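Local coordinates for protein glycoside hydrolase (Streptococcus pneumoniae serotype 4, PDB 6ORH) that probably hydrolyses alpha-L-fucosyl linkages of host-derived glycans, as a family 29 glycoside hydrolase with a TIM-barrel domain followed by a galactose-binding-like beta-sandwich domain, at residues V82-A87 and L147-E152. The protein carries 2 engineered substitutions. Numbering follows the deposited sequence.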
ATOM      1  N   VAL A  82     -37.000   4.706 -12.934  1.00 14.13           N
ATOM      2  CA  VAL A  82     -36.877   3.268 -13.122  1.00 15.01           C
ATOM      3  C   VAL A  82     -36.695   2.964 -14.610  1.00 16.17           C
ATOM      4  O   VAL A  82     -37.429   3.494 -15.440  1.00 15.50           O
ATOM      5  CB  VAL A  82     -38.083   2.562 -12.482  1.00 14.80           C
ATOM      6  CG1 VAL A  82     -37.967   1.053 -12.621  1.00 15.20           C
ATOM      7  CG2 VAL A  82     -38.216   2.946 -11.001  1.00 15.27           C
ATOM      8  N   LEU A  83     -35.707   2.127 -14.970  1.00 14.18           N
ATOM      9  CA  LEU A  83     -35.293   1.983 -16.365  1.00 14.37           C
ATOM     10  C   LEU A  83     -35.905   0.723 -16.998  1.00 13.99           C
ATOM     11  O   LEU A  83     -35.462   0.266 -18.060  1.00 14.55           O
ATOM     12  CB  LEU A  83     -33.756   1.963 -16.413  1.00 14.87           C
ATOM     13  CG  LEU A  83     -33.106   3.269 -15.942  1.00 16.39           C
ATOM     14  CD1 LEU A  83     -31.596   3.110 -15.924  1.00 17.12           C
ATOM     15  CD2 LEU A  83     -33.482   4.425 -16.871  1.00 18.35           C
ATOM     16  N   TYR A  84     -36.905   0.146 -16.319  1.00 14.67           N
ATOM     17  CA  TYR A  84     -37.726  -0.913 -16.901  1.00 15.68           C
ATOM     18  C   TYR A  84     -39.169  -0.527 -16.594  1.00 16.79           C
ATOM     19  O   TYR A  84     -39.417   0.252 -15.682  1.00 17.22           O
ATOM     20  CB  TYR A  84     -37.342  -2.300 -16.367  1.00 15.86           C
ATOM     21  CG  TYR A  84     -37.752  -2.577 -14.939  1.00 14.39           C
ATOM     22  CD1 TYR A  84     -36.969  -2.149 -13.869  1.00 15.13           C
ATOM     23  CD2 TYR A  84     -38.951  -3.235 -14.643  1.00 14.88           C
ATOM     24  CE1 TYR A  84     -37.359  -2.394 -12.559  1.00 14.04           C
ATOM     25  CE2 TYR A  84     -39.351  -3.476 -13.335  1.00 15.07           C
ATOM     26  CZ  TYR A  84     -38.559  -3.037 -12.283  1.00 14.36           C
ATOM     27  OH  TYR A  84     -38.981  -3.247 -10.996  1.00 13.66           O
ATOM     28  N   PRO A  85     -40.161  -1.028 -17.362  1.00 17.36           N
ATOM     29  CA  PRO A  85     -41.566  -0.660 -17.154  1.00 17.10           C
ATOM     30  C   PRO A  85     -42.262  -1.290 -15.949  1.00 17.68           C
ATOM     31  O   PRO A  85     -43.191  -2.097 -16.057  1.00 17.97           O
ATOM     32  CB  PRO A  85     -42.163  -1.013 -18.531  1.00 17.16           C
ATOM     33  CG  PRO A  85     -41.379  -2.212 -18.941  1.00 17.86           C
ATOM     34  CD  PRO A  85     -39.951  -1.886 -18.538  1.00 17.75           C
ATOM     35  N   THR A  86     -41.797  -0.898 -14.767  1.00 15.76           N
ATOM     36  CA  THR A  86     -42.352  -1.385 -13.521  1.00 15.29           C
ATOM     37  C   THR A  86     -43.850  -1.069 -13.436  1.00 16.62           C
ATOM     38  O   THR A  86     -44.310  -0.048 -13.948  1.00 18.24           O
ATOM     39  CB  THR A  86     -41.622  -0.718 -12.341  1.00 14.96           C
ATOM     40  OG1 THR A  86     -42.167  -1.160 -11.106  1.00 15.59           O
ATOM     41  CG2 THR A  86     -41.576   0.800 -12.408  1.00 15.26           C
ATOM     42  N   ALA A  87     -44.563  -1.942 -12.716  1.00 15.79           N
ATOM     43  CA  ALA A  87     -45.975  -1.712 -12.447  1.00 17.98           C
ATOM     44  C   ALA A  87     -46.156  -0.712 -11.303  1.00 19.60           C
ATOM     45  O   ALA A  87     -47.289  -0.292 -11.029  1.00 20.58           O
ATOM     46  CB  ALA A  87     -46.651  -3.022 -12.105  1.00 18.50           C
ATOM     47  N   LEU A 147     -39.553  -4.021  -2.314  1.00 14.28           N
ATOM     48  CA  LEU A 147     -39.679  -5.475  -2.354  1.00 15.02           C
ATOM     49  C   LEU A 147     -40.449  -5.903  -3.605  1.00 15.31           C
ATOM     50  O   LEU A 147     -40.082  -6.871  -4.272  1.00 13.86           O
ATOM     51  CB  LEU A 147     -40.369  -5.970  -1.072  1.00 15.62           C
ATOM     52  CG  LEU A 147     -40.574  -7.487  -1.003  1.00 15.65           C
ATOM     53  CD1 LEU A 147     -39.243  -8.231  -1.091  1.00 18.28           C
ATOM     54  CD2 LEU A 147     -41.314  -7.880   0.278  1.00 16.81           C
ATOM     55  N   ALA A 148     -41.535  -5.195  -3.926  1.00 14.55           N
ATOM     56  CA  ALA A 148     -42.278  -5.506  -5.144  1.00 15.12           C
ATOM     57  C   ALA A 148     -41.393  -5.374  -6.384  1.00 15.03           C
ATOM     58  O   ALA A 148     -41.562  -6.140  -7.327  1.00 16.68           O
ATOM     59  CB  ALA A 148     -43.508  -4.641  -5.272  1.00 15.14           C
ATOM     60  N   GLN A 149     -40.468  -4.407  -6.391  1.00 13.06           N
ATOM     61  CA  GLN A 149     -39.596  -4.279  -7.549  1.00 12.98           C
ATOM     62  C   GLN A 149     -38.585  -5.425  -7.575  1.00 13.43           C
ATOM     63  O   GLN A 149     -38.293  -5.944  -8.660  1.00 13.35           O
ATOM     64  CB  GLN A 149     -39.012  -2.864  -7.622  1.00 13.20           C
ATOM     65  CG  GLN A 149     -40.110  -1.865  -7.955  1.00 14.46           C
ATOM     66  CD  GLN A 149     -39.529  -0.512  -8.239  1.00 15.39           C
ATOM     67  OE1 GLN A 149     -38.534  -0.090  -7.627  1.00 16.82           O
ATOM     68  NE2 GLN A 149     -40.180   0.189  -9.147  1.00 15.73           N
ATOM     69  N   LEU A 150     -38.032  -5.788  -6.411  1.00 13.16           N
ATOM     70  CA  LEU A 150     -37.173  -6.970  -6.360  1.00 14.05           C
ATOM     71  C   LEU A 150     -37.898  -8.155  -7.012  1.00 14.54           C
ATOM     72  O   LEU A 150     -37.287  -8.891  -7.797  1.00 14.59           O
ATOM     73  CB  LEU A 150     -36.783  -7.322  -4.923  1.00 13.94           C
ATOM     74  CG  LEU A 150     -35.766  -6.404  -4.225  1.00 12.83           C
ATOM     75  CD1 LEU A 150     -35.518  -6.892  -2.807  1.00 13.40           C
ATOM     76  CD2 LEU A 150     -34.460  -6.368  -5.011  1.00 14.16           C
ATOM     77  N   LYS A 151     -39.191  -8.353  -6.668  1.00 15.60           N
ATOM     78  CA  LYS A 151     -39.948  -9.488  -7.188  1.00 15.70           C
ATOM     79  C   LYS A 151     -40.109  -9.371  -8.702  1.00 16.49           C
ATOM     80  O   LYS A 151     -39.931 -10.351  -9.429  1.00 17.29           O
ATOM     81  CB  LYS A 151     -41.311  -9.538  -6.484  1.00 15.68           C
ATOM     82  CG  LYS A 151     -41.184 -10.025  -5.043  1.00 18.40           C
ATOM     83  CD  LYS A 151     -42.506  -9.996  -4.290  1.00 21.25           C
ATOM     84  CE  LYS A 151     -42.380 -10.535  -2.881  1.00 24.64           C
ATOM     85  NZ  LYS A 151     -43.701 -10.491  -2.207  1.00 27.33           N
ATOM     86  N   GLU A 152     -40.437  -8.174  -9.193  1.00 15.87           N
ATOM     87  CA  GLU A 152     -40.591  -7.954 -10.628  1.00 17.14           C
ATOM     88  C   GLU A 152     -39.309  -8.313 -11.373  1.00 17.09           C
ATOM     89  O   GLU A 152     -39.352  -8.886 -12.467  1.00 17.83           O
ATOM     90  CB  GLU A 152     -40.785  -6.477 -10.950  1.00 18.75           C
ATOM     91  CG  GLU A 152     -42.201  -6.036 -10.790  1.00 20.42           C
ATOM     92  CD  GLU A 152     -42.442  -4.603 -11.231  1.00 19.26           C
ATOM     93  OE1 GLU A 152     -41.597  -3.718 -10.941  1.00 18.18           O
ATOM     94  OE2 GLU A 152     -43.472  -4.383 -11.905  1.00 20.80           O
TER
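The carboxylate of Glu152, reaching out from helix 139-154, accepts three hydrogen bonds from Tyr84, Thr86 and Ala87 in the loop between strand 70-74 and helix 105-116. OE1 takes two of them. Thr86 OG1, 2.6 Å from Glu152 OE1, donates to the syn lone pair of that oxygen, whereas Tyr84 OH, 2.7 Å from OE1, arrives on the anti side, 28° out of the carboxylate plane. The phenol ring is turned 66° from that plane and presents its edge to the acid. Glu152 OE2 also uses its syn lone pair, for the almost straight bond from Ala87 N (N to OE2 2.8 Å).

Gln149, one turn earlier, sends its extended chain past the phenol, CB lying 3.4 Å from Tyr84 OH. Gln149 NE2 donates to Thr86 OG1 at 3.1 Å, close to the amide plane, and also touches Val82 CG2. Thr86 OG1 stands anti to its own backbone N (chi1 179°), which sets it between the amide and the acid; there it also accepts from the backbone N of His88. The inverse gamma turn at Pro85, closed by the bond from Thr86 N to Tyr84 O, probably helps to bring Tyr84 and Thr86 to the same carboxylate.

Two hydroxyls and a peptide N-H thus converge on the acid, which would be consistent with an ionised Glu152, and the loop is tied to an outer helix of the TIM barrel, away from the glycan-binding pocket, by directional polar bonds.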